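Local coordinates for DNA replication regulator protein HobA (Helicobacter pylori, PDB 2UVP) that is required for the initiation of DNA replication and increases the binding of DnaA to the oriC region, at residues C[59-64]-C[121-126]; C[64-69]-C[160-165]; C[70-75]-C[88-93]; C[82-87]-C[178-183]. All coordinates share one frame; numbering follows the deposited sequence.

Interaction 1 of 4, residues C[59-64]-C[121-126]; sequences SADSSR and VGKIEN
Asp61 OD1 binds the backbone N of Lys123 at 2.8 Å, the anchor of a tight patch just past the ends of two parallel strands. There the last rungs are backbone bonds, Val121 N to the O of Ser59 and Asp61 N to the O of Val121. With CG set between the backbone N and the carbonyl carbon (chi1 69°), the Asp61 carboxylate reaches the backbone of Gly122 and Lys123. The Lys123 amide meets OD1 on its anti side, somewhat out of plane, while NH1 of Arg64 bonds to the syn lone pair of OD1 at 2.7 Å, the oxygen lying in the guanidinium plane. Gly122, with its positive phi, passes close to OD1 of Asp61, its CA 3.5 Å away. Looser and wetter is the side of Glu125, an exposed residue whose OE1 accepts from the N-H of Ser62 at 2.8 Å. One water is held by OE2 of Glu125, OG of Ser62 and N of Ser63, and the Lys123 amine makes a long salt bridge to that same OE2. Gripped by an amide and a guanidinium, OD1 of Asp61 is probably kept ionised, in which case a buried charge ties the two strand-end loops together.

Interaction 2 of 4, residues C[64-69]-C[160-165]; sequences RHWFLN and LLDYKL
Leu165 lays its CB over one face of the Phe67 ring, 3.9 Å from the centroid and 16° off the normal, a CH-pi contact between two nearly parallel helices. CG of Phe67 stands anti to the backbone N (chi1 -173°), which carries the ring across to the other helix. The same leucine sends CD1 to the indole of Trp66, meeting CZ2 at 4.0 Å, and to the aliphatic CG of Arg64. Beside it, Leu161 CD2 lies 3.7 Å from NH2 of Arg64, the two side chains crossing at about a right angle. Trp66 offers its edge to Asp162: CZ2 is 3.6 Å from OD1, with ring and carboxylate planes 80° apart. A water joins the pair further, accepting from NE1 of Trp66 and donating to OD1 of Asp162. Further out, Val121 of strand 116-121 packs on both Phe67 and Leu165. Across the subunit boundary, Tyr70 and Lys170 of the second subunit bind OD2 of Asp162, and that Tyr70 also meets the Trp66 ring edge-to-face. The water and these partners satisfy both oxygens of Asp162, so an otherwise apolar helix pair holds a buried carboxylate whose charged form is probably favoured by Lys170 of the second subunit, and which joins the packing to the subunit interface.

Interaction 3 of 4, residues C[70-75]-C[88-93]; sequences YILSNL and VIDFNA
Leu72 spans two residues of strand 88-90 with its methyls: CD2 bears on CG1 of Val88 at 3.6 Å, and CD1 lies against CB of Asp90 at the same distance. Its CG is anti to the carbonyl carbon (chi1 -55°), and the extended remainder carries the fork toward the strand although its CB does not point at it. The leucine slants across Val88 but meets Asp90 at about a right angle. Leu75, one turn on, also approaches Val88 nearly perpendicularly, its CD1 3.9 Å from CG2. Val88 thus divides its branches between two leucines, CG1 serving Leu72 and CG2 serving Leu75, and its own CB points at the helix. Asp90 presents its methylene to Leu72 while its OD1 turns to the chain ahead, accepting from the N-H of Ala93 at 2.9 Å from well above the carboxylate plane, an Asx motif at the end of the strand. Deeper in, Val58 of the adjoining strand 55-60 touches both Ile71 and Val88, and Phe169 of helix 161-180 packs on Ile71 and Leu75. The axes of helix 70-75 and strand 88-90 approach to 9.1 Å at 150°, close to antiparallel. This apolar layer closes a beta-alpha-beta unit: strand 55-60, helix 65-75 and strand 88-90, in which the helix lies against the parallel sheet as in an alpha/beta fold.

Interaction 4 of 4, residues C[82-87]-C[178-183]; sequences ERPLLS and SVLYNK
Tyr181 reaches the loop 82-87 with the hydroxyl end of its ring, and the ring also meets Phe177 of helix 161-180 edge-to-face. OH of Tyr181 comes 3.8 Å from CA of Arg83 and 4.1 Å from CD of Pro84, contacts of packing alone. Arg83 meets the hydroxyl with CA and CG, not with its guanidinium, whose plane is turned 76° from the ring; its NH2 instead bonds to the carbonyl O of Leu75. Polar linkage across the contact passes through a water that donates to O of Glu82 and lies 2.8 Å from OH of Tyr181. With CG anti to the carbonyl carbon (chi1 -71°), the tyrosine swings from the end of the helix toward the loop. Next to it Leu180 points its CB at the loop, and its CD1 makes loose apolar contacts with CG of Pro84 at 4.4 Å and CD2 of Leu86 at 4.3 Å. Leu51 of helix 39-51 touches Leu180 as well, and on the loop side Thr108 of the third subunit bonds to the O of Leu85. Just past Tyr181 the chain turns back: Lys183 N bonds to O of Ser178 and Asn182 N to O of Val179, with Asn182 at positive phi. That is a Schellman motif ending helix 161-180, and Asn182, its C-prime residue, binds calcium in a crystal structure of this protein, though the ion's physiological relevance is unknown.

How the interactions relate
Interactions 1, 2 and 3 form one continuous body, and interaction 4 adjoins it through interaction 3. Interactions 1 and 2 share Arg64, with centres about 11 Å apart, and Val121 CG1 lies 3.9 Å from Leu165 CD2. Helix 65-75 then carries the packing from interaction 2 into interaction 3, their centres about 13 Å apart. Interaction 3 touches interaction 4 where O of Leu75 lies 3.6 Å from CD1 of Leu86. Interactions 1 and 4 lie on opposite sides of the chain's centre, about 28 Å apart between centres. Interactions 1 to 3 lie away from the calcium sites, whereas 178-183 includes Asn182, and the side chain of Leu180 is about 8 Å from a bound calcium ion.

Interaction 1 of 4, residues C[59-64]-C[121-126]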
loop_
_atom_site.group_PDB
_atom_site.type_symbol
_atom_site.label_atom_id
_atom_site.label_comp_id
_atom_site.label_asym_id
_atom_site.label_seq_id
_atom_site.Cartn_x
_atom_site.Cartn_y
_atom_site.Cartn_z
ATOM N N SER C 59 -3.719 11.284 -9.885
ATOM C CA SER C 59 -4.321 9.966 -10.133
ATOM C C SER C 59 -3.686 9.382 -11.399
ATOM O O SER C 59 -3.094 10.117 -12.220
ATOM C CB SER C 59 -5.860 10.056 -10.244
ATOM O OG SER C 59 -6.250 10.983 -11.242
ATOM N N ALA C 60 -3.794 8.065 -11.552
ATOM C CA ALA C 60 -3.227 7.417 -12.747
ATOM C C ALA C 60 -4.027 6.152 -13.013
ATOM O O ALA C 60 -4.576 5.564 -12.063
ATOM C CB ALA C 60 -1.777 7.073 -12.505
ATOM N N ASP C 61 -4.064 5.717 -14.275
ATOM C CA ASP C 61 -4.726 4.444 -14.605
ATOM C C ASP C 61 -3.977 3.264 -13.997
ATOM O O ASP C 61 -2.893 3.435 -13.429
ATOM C CB ASP C 61 -4.957 4.296 -16.121
ATOM C CG ASP C 61 -3.674 4.101 -16.928
ATOM O OD1 ASP C 61 -3.745 4.283 -18.164
ATOM O OD2 ASP C 61 -2.620 3.707 -16.383
ATOM N N SER C 62 -4.545 2.068 -14.106
ATOM C CA SER C 62 -3.971 0.926 -13.395
ATOM C C SER C 62 -2.548 0.628 -13.873
ATOM O O SER C 62 -1.653 0.341 -13.057
ATOM C CB SER C 62 -4.893 -0.312 -13.476
ATOM O OG SER C 62 -5.235 -0.584 -14.831
ATOM N N SER C 63 -2.292 0.801 -15.161
ATOM C CA SER C 63 -0.966 0.491 -15.678
ATOM C C SER C 63 0.109 1.492 -15.258
ATOM O O SER C 63 1.301 1.199 -15.386
ATOM C CB SER C 63 -0.996 0.356 -17.200
ATOM O OG SER C 63 -1.647 -0.877 -17.548
ATOM N N ARG C 64 -0.316 2.670 -14.794
ATOM C CA ARG C 64 0.625 3.762 -14.471
ATOM C C ARG C 64 0.691 4.037 -12.986
ATOM O O ARG C 64 1.172 5.108 -12.571
ATOM C CB ARG C 64 0.218 5.067 -15.170
ATOM C CG ARG C 64 0.719 5.216 -16.533
ATOM C CD ARG C 64 -0.437 4.623 -17.399
ATOM N NE ARG C 64 0.174 3.789 -18.356
ATOM C CZ ARG C 64 -0.397 3.152 -19.369
ATOM N NH1 ARG C 64 -1.718 3.121 -19.612
ATOM N NH2 ARG C 64 0.441 2.516 -20.156
ATOM N N VAL C 121 -3.108 10.864 -15.065
ATOM C CA VAL C 121 -2.270 10.285 -16.138
ATOM C C VAL C 121 -2.873 8.983 -16.649
ATOM O O VAL C 121 -3.015 8.018 -15.884
ATOM C CB VAL C 121 -0.803 10.021 -15.674
ATOM C CG1 VAL C 121 0.036 9.485 -16.890
ATOM C CG2 VAL C 121 -0.160 11.276 -15.103
ATOM N N GLY C 122 -3.214 8.963 -17.943
ATOM C CA GLY C 122 -3.619 7.739 -18.642
ATOM C C GLY C 122 -5.126 7.554 -18.835
ATOM O O GLY C 122 -5.898 8.528 -18.876
ATOM N N LYS C 123 -5.541 6.291 -18.960
ATOM C CA LYS C 123 -6.967 5.974 -19.149
ATOM C C LYS C 123 -7.804 6.457 -17.981
ATOM O O LYS C 123 -7.329 6.562 -16.844
ATOM C CB LYS C 123 -7.184 4.478 -19.378
ATOM C CG LYS C 123 -6.384 3.923 -20.545
ATOM C CD LYS C 123 -6.754 2.464 -20.863
ATOM C CE LYS C 123 -6.411 1.536 -19.721
ATOM N NZ LYS C 123 -6.338 0.079 -20.113
ATOM N N ILE C 124 -9.043 6.808 -18.287
ATOM C CA ILE C 124 -10.006 7.181 -17.261
ATOM C C ILE C 124 -10.902 5.964 -17.139
ATOM O O ILE C 124 -11.754 5.716 -18.010
ATOM C CB ILE C 124 -10.796 8.453 -17.632
ATOM C CG1 ILE C 124 -9.834 9.621 -17.885
ATOM C CG2 ILE C 124 -11.764 8.822 -16.490
ATOM C CD1 ILE C 124 -10.472 10.851 -18.550
ATOM N N GLU C 125 -10.679 5.200 -16.074
ATOM C CA GLU C 125 -11.211 3.830 -16.007
ATOM C C GLU C 125 -12.597 3.698 -15.344
ATOM O O GLU C 125 -13.124 2.588 -15.200
ATOM C CB GLU C 125 -10.146 2.870 -15.429
ATOM C CG GLU C 125 -8.944 2.699 -16.402
ATOM C CD GLU C 125 -7.744 1.932 -15.835
ATOM O OE1 GLU C 125 -7.314 2.209 -14.701
ATOM O OE2 GLU C 125 -7.211 1.053 -16.550
ATOM N N ASN C 126 -13.200 4.821 -14.968
ATOM C CA ASN C 126 -14.624 4.807 -14.588
ATOM C C ASN C 126 -15.301 6.150 -14.806
ATOM O O ASN C 126 -14.646 7.193 -14.870
ATOM C CB ASN C 126 -14.820 4.365 -13.146
ATOM C CG ASN C 126 -14.250 5.356 -12.177
ATOM O OD1 ASN C 126 -13.036 5.482 -12.067
ATOM N ND2 ASN C 126 -15.112 6.095 -11.499
HETATM O O HOH W 1 -4.493 0.641 -17.013
#

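Interaction 2 of 4, residues C[64-69]-C[160-165]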
loop_
_atom_site.group_PDB
_atom_site.type_symbol
_atom_site.label_atom_id
_atom_site.label_comp_id
_atom_site.label_asym_id
_atom_site.label_seq_id
_atom_site.Cartn_x
_atom_site.Cartn_y
_atom_site.Cartn_z
ATOM N N ARG C 64 -0.316 2.670 -14.794
ATOM C CA ARG C 64 0.625 3.762 -14.471
ATOM C C ARG C 64 0.691 4.037 -12.986
ATOM O O ARG C 64 1.172 5.108 -12.571
ATOM C CB ARG C 64 0.218 5.067 -15.170
ATOM C CG ARG C 64 0.719 5.216 -16.533
ATOM C CD ARG C 64 -0.437 4.623 -17.399
ATOM N NE ARG C 64 0.174 3.789 -18.356
ATOM C CZ ARG C 64 -0.397 3.152 -19.369
ATOM N NH1 ARG C 64 -1.718 3.121 -19.612
ATOM N NH2 ARG C 64 0.441 2.516 -20.156
ATOM N N HIS C 65 0.240 3.099 -12.149
ATOM C CA HIS C 65 0.477 3.306 -10.729
ATOM C C HIS C 65 1.946 3.595 -10.418
ATOM O O HIS C 65 2.226 4.392 -9.543
ATOM C CB HIS C 65 -0.048 2.145 -9.865
ATOM C CG HIS C 65 -1.539 2.011 -9.872
ATOM N ND1 HIS C 65 -2.191 0.970 -9.234
ATOM C CD2 HIS C 65 -2.512 2.788 -10.414
ATOM C CE1 HIS C 65 -3.498 1.113 -9.386
ATOM N NE2 HIS C 65 -3.721 2.207 -10.092
ATOM N N TRP C 66 2.868 2.933 -11.121
ATOM C CA TRP C 66 4.295 3.191 -10.916
ATOM C C TRP C 66 4.632 4.668 -11.132
ATOM O O TRP C 66 5.537 5.215 -10.478
ATOM C CB TRP C 66 5.166 2.322 -11.839
ATOM C CG TRP C 66 5.013 2.598 -13.317
ATOM C CD1 TRP C 66 4.142 1.993 -14.175
ATOM C CD2 TRP C 66 5.740 3.552 -14.086
ATOM N NE1 TRP C 66 4.274 2.519 -15.443
ATOM C CE2 TRP C 66 5.266 3.463 -15.421
ATOM C CE3 TRP C 66 6.764 4.461 -13.781
ATOM C CZ2 TRP C 66 5.764 4.267 -16.451
ATOM C CZ3 TRP C 66 7.289 5.237 -14.806
ATOM C CH2 TRP C 66 6.780 5.143 -16.125
ATOM N N PHE C 67 3.970 5.275 -12.104
ATOM C CA PHE C 67 4.265 6.653 -12.462
ATOM C C PHE C 67 3.654 7.641 -11.447
ATOM O O PHE C 67 4.274 8.665 -11.129
ATOM C CB PHE C 67 3.832 6.957 -13.892
ATOM C CG PHE C 67 4.271 8.324 -14.388
ATOM C CD1 PHE C 67 5.623 8.662 -14.501
ATOM C CD2 PHE C 67 3.319 9.256 -14.753
ATOM C CE1 PHE C 67 5.987 9.952 -14.973
ATOM C CE2 PHE C 67 3.668 10.534 -15.200
ATOM C CZ PHE C 67 5.000 10.868 -15.321
ATOM N N LEU C 68 2.472 7.302 -10.928
ATOM C CA LEU C 68 1.913 8.000 -9.763
ATOM C C LEU C 68 2.940 8.003 -8.619
ATOM O O LEU C 68 3.251 9.046 -8.055
ATOM C CB LEU C 68 0.629 7.295 -9.305
ATOM C CG LEU C 68 -0.435 8.085 -8.524
ATOM C CD1 LEU C 68 -1.302 7.148 -7.700
ATOM C CD2 LEU C 68 0.018 9.283 -7.750
ATOM N N ASN C 69 3.489 6.829 -8.303
ATOM C CA ASN C 69 4.515 6.684 -7.256
ATOM C C ASN C 69 5.695 7.603 -7.554
ATOM O O ASN C 69 6.176 8.333 -6.686
ATOM C CB ASN C 69 4.961 5.223 -7.192
ATOM C CG ASN C 69 5.892 4.924 -6.026
ATOM O OD1 ASN C 69 6.814 5.665 -5.738
ATOM N ND2 ASN C 69 5.657 3.792 -5.370
ATOM N N LEU C 160 7.497 3.678 -26.794
ATOM C CA LEU C 160 8.362 4.553 -25.980
ATOM C C LEU C 160 7.613 5.353 -24.907
ATOM O O LEU C 160 8.206 6.220 -24.262
ATOM C CB LEU C 160 9.166 5.493 -26.882
ATOM C CG LEU C 160 10.065 4.776 -27.903
ATOM C CD1 LEU C 160 10.826 5.864 -28.668
ATOM C CD2 LEU C 160 11.014 3.776 -27.223
ATOM N N LEU C 161 6.319 5.055 -24.723
ATOM C CA LEU C 161 5.458 5.827 -23.808
ATOM C C LEU C 161 6.108 6.004 -22.438
ATOM O O LEU C 161 6.108 7.111 -21.917
ATOM C CB LEU C 161 4.088 5.155 -23.635
ATOM C CG LEU C 161 3.170 5.821 -22.574
ATOM C CD1 LEU C 161 2.889 7.223 -22.931
ATOM C CD2 LEU C 161 1.862 5.035 -22.432
ATOM N N ASP C 162 6.653 4.916 -21.877
ATOM C CA ASP C 162 7.175 4.961 -20.496
ATOM C C ASP C 162 8.315 5.996 -20.376
ATOM O O ASP C 162 8.408 6.737 -19.392
ATOM C CB ASP C 162 7.619 3.567 -20.052
ATOM C CG ASP C 162 6.452 2.586 -19.942
ATOM O OD1 ASP C 162 5.289 3.054 -19.860
ATOM O OD2 ASP C 162 6.705 1.366 -19.903
ATOM N N TYR C 163 9.195 6.039 -21.375
ATOM C CA TYR C 163 10.249 7.041 -21.363
ATOM C C TYR C 163 9.690 8.447 -21.508
ATOM O O TYR C 163 10.202 9.411 -20.900
ATOM C CB TYR C 163 11.155 6.818 -22.545
ATOM C CG TYR C 163 11.786 5.445 -22.653
ATOM C CD1 TYR C 163 12.823 5.069 -21.822
ATOM C CD2 TYR C 163 11.402 4.575 -23.667
ATOM C CE1 TYR C 163 13.449 3.819 -21.950
ATOM C CE2 TYR C 163 12.032 3.334 -23.822
ATOM C CZ TYR C 163 13.054 2.970 -22.958
ATOM O OH TYR C 163 13.703 1.769 -23.135
ATOM N N LYS C 164 8.663 8.586 -22.346
ATOM C CA LYS C 164 8.085 9.914 -22.578
ATOM C C LYS C 164 7.443 10.422 -21.289
ATOM O O LYS C 164 7.470 11.608 -21.004
ATOM C CB LYS C 164 7.071 9.870 -23.716
ATOM C CG LYS C 164 7.740 9.593 -25.092
ATOM C CD LYS C 164 6.745 9.696 -26.264
ATOM C CE LYS C 164 7.544 9.428 -27.586
ATOM N NZ LYS C 164 6.609 9.365 -28.732
ATOM N N LEU C 165 6.872 9.516 -20.497
ATOM C CA LEU C 165 6.306 9.938 -19.199
ATOM C C LEU C 165 7.409 10.524 -18.302
ATOM O O LEU C 165 7.225 11.592 -17.694
ATOM C CB LEU C 165 5.601 8.766 -18.513
ATOM C CG LEU C 165 4.281 8.366 -19.215
ATOM C CD1 LEU C 165 3.783 7.078 -18.534
ATOM C CD2 LEU C 165 3.221 9.512 -19.130
HETATM O O HOH W 2 3.373 1.872 -18.188
#

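Interaction 3 of 4, residues C[70-75]-C[88-93]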
loop_
_atom_site.group_PDB
_atom_site.type_symbol
_atom_site.label_atom_id
_atom_site.label_comp_id
_atom_site.label_asym_id
_atom_site.label_seq_id
_atom_site.Cartn_x
_atom_site.Cartn_y
_atom_site.Cartn_z
ATOM N N TYR C 70 6.140 7.567 -8.799
ATOM C CA TYR C 70 7.279 8.371 -9.244
ATOM C C TYR C 70 7.054 9.866 -9.062
ATOM O O TYR C 70 7.933 10.577 -8.577
ATOM C CB TYR C 70 7.537 8.066 -10.720
ATOM C CG TYR C 70 8.767 8.716 -11.336
ATOM C CD1 TYR C 70 10.030 8.119 -11.246
ATOM C CD2 TYR C 70 8.646 9.907 -12.064
ATOM C CE1 TYR C 70 11.165 8.717 -11.860
ATOM C CE2 TYR C 70 9.775 10.516 -12.681
ATOM C CZ TYR C 70 11.015 9.916 -12.562
ATOM O OH TYR C 70 12.134 10.477 -13.167
ATOM N N ILE C 71 5.880 10.341 -9.470
ATOM C CA ILE C 71 5.532 11.755 -9.297
ATOM C C ILE C 71 5.612 12.139 -7.809
ATOM O O ILE C 71 6.239 13.142 -7.458
ATOM C CB ILE C 71 4.133 12.040 -9.835
ATOM C CG1 ILE C 71 4.138 11.921 -11.370
ATOM C CG2 ILE C 71 3.658 13.412 -9.384
ATOM C CD1 ILE C 71 2.688 11.877 -11.945
ATOM N N LEU C 72 4.998 11.336 -6.955
ATOM C CA LEU C 72 4.937 11.678 -5.535
ATOM C C LEU C 72 6.351 11.713 -4.941
ATOM O O LEU C 72 6.707 12.637 -4.212
ATOM C CB LEU C 72 4.081 10.670 -4.776
ATOM C CG LEU C 72 2.644 10.465 -5.302
ATOM C CD1 LEU C 72 1.854 9.424 -4.488
ATOM C CD2 LEU C 72 1.899 11.770 -5.452
ATOM N N SER C 73 7.150 10.703 -5.258
ATOM C CA SER C 73 8.463 10.553 -4.634
ATOM C C SER C 73 9.476 11.530 -5.196
ATOM O O SER C 73 10.413 11.907 -4.491
ATOM C CB SER C 73 8.996 9.127 -4.750
ATOM O OG SER C 73 9.255 8.786 -6.087
ATOM N N ASN C 74 9.315 11.915 -6.466
ATOM C CA ASN C 74 10.181 12.942 -7.026
ATOM C C ASN C 74 9.832 14.354 -6.571
ATOM O O ASN C 74 10.727 15.176 -6.314
ATOM C CB ASN C 74 10.207 12.860 -8.558
ATOM C CG ASN C 74 11.079 11.754 -9.049
ATOM O OD1 ASN C 74 10.710 10.560 -8.991
ATOM N ND2 ASN C 74 12.265 12.121 -9.527
ATOM N N LEU C 75 8.539 14.662 -6.488
ATOM C CA LEU C 75 8.147 16.029 -6.104
ATOM C C LEU C 75 8.462 16.303 -4.635
ATOM O O LEU C 75 8.858 17.422 -4.280
ATOM C CB LEU C 75 6.681 16.320 -6.419
ATOM C CG LEU C 75 6.361 16.462 -7.918
ATOM C CD1 LEU C 75 4.867 16.650 -8.123
ATOM C CD2 LEU C 75 7.139 17.632 -8.515
ATOM N N VAL C 88 1.058 17.991 -2.598
ATOM C CA VAL C 88 0.831 16.888 -3.568
ATOM C C VAL C 88 0.154 15.718 -2.836
ATOM O O VAL C 88 0.634 15.268 -1.767
ATOM C CB VAL C 88 2.149 16.406 -4.222
ATOM C CG1 VAL C 88 1.871 15.325 -5.317
ATOM C CG2 VAL C 88 2.917 17.582 -4.823
ATOM N N ILE C 89 -0.935 15.214 -3.429
ATOM C CA ILE C 89 -1.793 14.217 -2.799
ATOM C C ILE C 89 -1.954 13.029 -3.730
ATOM O O ILE C 89 -2.120 13.215 -4.933
ATOM C CB ILE C 89 -3.158 14.840 -2.469
ATOM C CG1 ILE C 89 -2.992 15.869 -1.315
ATOM C CG2 ILE C 89 -4.205 13.782 -2.110
ATOM C CD1 ILE C 89 -2.973 17.243 -1.803
ATOM N N ASP C 90 -1.848 11.812 -3.179
ATOM C CA ASP C 90 -2.171 10.612 -3.934
ATOM C C ASP C 90 -3.692 10.487 -3.974
ATOM O O ASP C 90 -4.339 10.019 -2.990
ATOM C CB ASP C 90 -1.530 9.393 -3.266
ATOM C CG ASP C 90 -1.845 8.086 -3.974
ATOM O OD1 ASP C 90 -2.815 8.011 -4.791
ATOM O OD2 ASP C 90 -1.115 7.128 -3.664
ATOM N N PHE C 91 -4.273 10.896 -5.097
ATOM C CA PHE C 91 -5.729 10.851 -5.234
ATOM C C PHE C 91 -6.233 9.418 -5.438
ATOM O O PHE C 91 -7.307 9.086 -4.925
ATOM C CB PHE C 91 -6.217 11.778 -6.342
ATOM C CG PHE C 91 -7.716 11.877 -6.457
ATOM C CD1 PHE C 91 -8.519 12.148 -5.350
ATOM C CD2 PHE C 91 -8.323 11.729 -7.691
ATOM C CE1 PHE C 91 -9.906 12.277 -5.481
ATOM C CE2 PHE C 91 -9.726 11.858 -7.824
ATOM C CZ PHE C 91 -10.509 12.112 -6.722
ATOM N N ASN C 92 -5.482 8.567 -6.149
ATOM C CA ASN C 92 -5.851 7.144 -6.272
ATOM C C ASN C 92 -6.169 6.519 -4.918
ATOM O O ASN C 92 -7.121 5.737 -4.814
ATOM C CB ASN C 92 -4.720 6.283 -6.888
ATOM C CG ASN C 92 -4.774 6.203 -8.417
ATOM O OD1 ASN C 92 -4.187 5.297 -9.032
ATOM N ND2 ASN C 92 -5.433 7.124 -9.024
ATOM N N ALA C 93 -5.373 6.868 -3.909
ATOM C CA ALA C 93 -5.470 6.217 -2.574
ATOM C C ALA C 93 -6.492 6.890 -1.656
ATOM O O ALA C 93 -6.785 6.377 -0.562
ATOM C CB ALA C 93 -4.114 6.159 -1.895
#

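Interaction 4 of 4, residues C[82-87]-C[178-183]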
loop_
_atom_site.group_PDB
_atom_site.type_symbol
_atom_site.label_atom_id
_atom_site.label_comp_id
_atom_site.label_asym_id
_atom_site.label_seq_id
_atom_site.Cartn_x
_atom_site.Cartn_y
_atom_site.Cartn_z
ATOM N N GLU C 82 16.858 21.723 0.677
ATOM C CA GLU C 82 16.373 23.100 0.791
ATOM C C GLU C 82 15.012 23.306 0.132
ATOM O O GLU C 82 14.486 24.415 0.130
ATOM C CB GLU C 82 17.379 24.077 0.178
ATOM C CG GLU C 82 17.692 25.249 1.081
ATOM C CD GLU C 82 18.125 24.792 2.453
ATOM O OE1 GLU C 82 19.124 24.043 2.545
ATOM O OE2 GLU C 82 17.445 25.157 3.436
ATOM N N ARG C 83 14.453 22.240 -0.438
ATOM C CA ARG C 83 13.208 22.345 -1.212
ATOM C C ARG C 83 12.005 22.628 -0.320
ATOM O O ARG C 83 11.988 22.198 0.844
ATOM C CB ARG C 83 12.914 21.032 -1.932
ATOM C CG ARG C 83 13.954 20.569 -2.937
ATOM C CD ARG C 83 13.748 19.078 -3.240
ATOM N NE ARG C 83 12.477 18.827 -3.931
ATOM C CZ ARG C 83 12.373 18.629 -5.244
ATOM N NH1 ARG C 83 13.462 18.656 -6.009
ATOM N NH2 ARG C 83 11.188 18.400 -5.790
ATOM N N PRO C 84 10.970 23.272 -0.887
ATOM C CA PRO C 84 9.694 23.410 -0.165
ATOM C C PRO C 84 9.009 22.039 -0.079
ATOM O O PRO C 84 9.358 21.121 -0.844
ATOM C CB PRO C 84 8.874 24.330 -1.073
ATOM C CG PRO C 84 9.441 24.092 -2.434
ATOM C CD PRO C 84 10.891 23.830 -2.254
ATOM N N LEU C 85 8.060 21.897 0.844
ATOM C CA LEU C 85 7.254 20.688 0.896
ATOM C C LEU C 85 6.036 20.988 0.028
ATOM O O LEU C 85 5.165 21.766 0.423
ATOM C CB LEU C 85 6.842 20.391 2.335
ATOM C CG LEU C 85 5.906 19.199 2.526
ATOM C CD1 LEU C 85 6.519 17.854 2.189
ATOM C CD2 LEU C 85 5.357 19.211 3.946
ATOM N N LEU C 86 5.975 20.369 -1.155
ATOM C CA LEU C 86 4.961 20.705 -2.130
ATOM C C LEU C 86 3.623 20.053 -1.806
ATOM O O LEU C 86 3.586 18.914 -1.328
ATOM C CB LEU C 86 5.409 20.273 -3.526
ATOM C CG LEU C 86 6.627 21.042 -4.062
ATOM C CD1 LEU C 86 7.119 20.377 -5.374
ATOM C CD2 LEU C 86 6.265 22.507 -4.305
ATOM N N SER C 87 2.537 20.766 -2.091
ATOM C CA SER C 87 1.201 20.248 -1.755
ATOM C C SER C 87 0.743 19.261 -2.826
ATOM O O SER C 87 0.133 19.656 -3.815
ATOM C CB SER C 87 0.188 21.383 -1.601
ATOM O OG SER C 87 -1.079 20.847 -1.216
ATOM N N SER C 178 12.515 26.137 -11.891
ATOM C CA SER C 178 13.020 27.327 -12.577
ATOM C C SER C 178 12.151 28.529 -12.216
ATOM O O SER C 178 12.679 29.613 -11.958
ATOM C CB SER C 178 13.064 27.126 -14.079
ATOM O OG SER C 178 14.120 26.229 -14.405
ATOM N N VAL C 179 10.828 28.371 -12.190
ATOM C CA VAL C 179 10.055 29.528 -11.788
ATOM C C VAL C 179 10.083 29.761 -10.282
ATOM O O VAL C 179 10.237 30.925 -9.861
ATOM C CB VAL C 179 8.629 29.741 -12.469
ATOM C CG1 VAL C 179 8.326 28.847 -13.662
ATOM C CG2 VAL C 179 7.495 30.059 -11.508
ATOM N N LEU C 180 9.960 28.699 -9.480
ATOM C CA LEU C 180 9.974 28.890 -8.008
ATOM C C LEU C 180 11.227 29.594 -7.519
ATOM O O LEU C 180 11.156 30.364 -6.541
ATOM C CB LEU C 180 9.825 27.579 -7.221
ATOM C CG LEU C 180 8.548 26.769 -7.430
ATOM C CD1 LEU C 180 8.461 25.591 -6.430
ATOM C CD2 LEU C 180 7.283 27.697 -7.388
ATOM N N TYR C 181 12.352 29.310 -8.173
ATOM C CA TYR C 181 13.662 29.828 -7.753
ATOM C C TYR C 181 14.039 31.124 -8.499
ATOM O O TYR C 181 15.199 31.573 -8.458
ATOM C CB TYR C 181 14.733 28.745 -7.900
ATOM C CG TYR C 181 14.643 27.607 -6.889
ATOM C CD1 TYR C 181 13.815 27.696 -5.758
ATOM C CD2 TYR C 181 15.415 26.455 -7.046
ATOM C CE1 TYR C 181 13.744 26.643 -4.831
ATOM C CE2 TYR C 181 15.352 25.406 -6.123
ATOM C CZ TYR C 181 14.516 25.509 -5.028
ATOM O OH TYR C 181 14.462 24.471 -4.119
ATOM N N ASN C 182 13.053 31.745 -9.141
ATOM C CA ASN C 182 13.232 33.023 -9.855
ATOM C C ASN C 182 14.320 32.954 -10.957
ATOM O O ASN C 182 14.997 33.945 -11.248
ATOM C CB ASN C 182 13.524 34.179 -8.845
ATOM C CG ASN C 182 12.263 34.818 -8.250
ATOM O OD1 ASN C 182 12.345 35.532 -7.238
ATOM N ND2 ASN C 182 11.122 34.618 -8.880
ATOM N N LYS C 183 14.478 31.793 -11.593
ATOM C CA LYS C 183 15.417 31.688 -12.724
ATOM C C LYS C 183 14.761 32.154 -14.007
ATOM O O LYS C 183 15.442 32.612 -14.944
ATOM C CB LYS C 183 15.911 30.246 -12.911
ATOM C CG LYS C 183 16.801 29.730 -11.811
ATOM C CD LYS C 183 17.284 28.308 -12.097
ATOM C CE LYS C 183 18.433 28.277 -13.152
ATOM N NZ LYS C 183 19.038 26.898 -13.349
HETATM O O HOH W 3 13.818 25.914 -1.756
#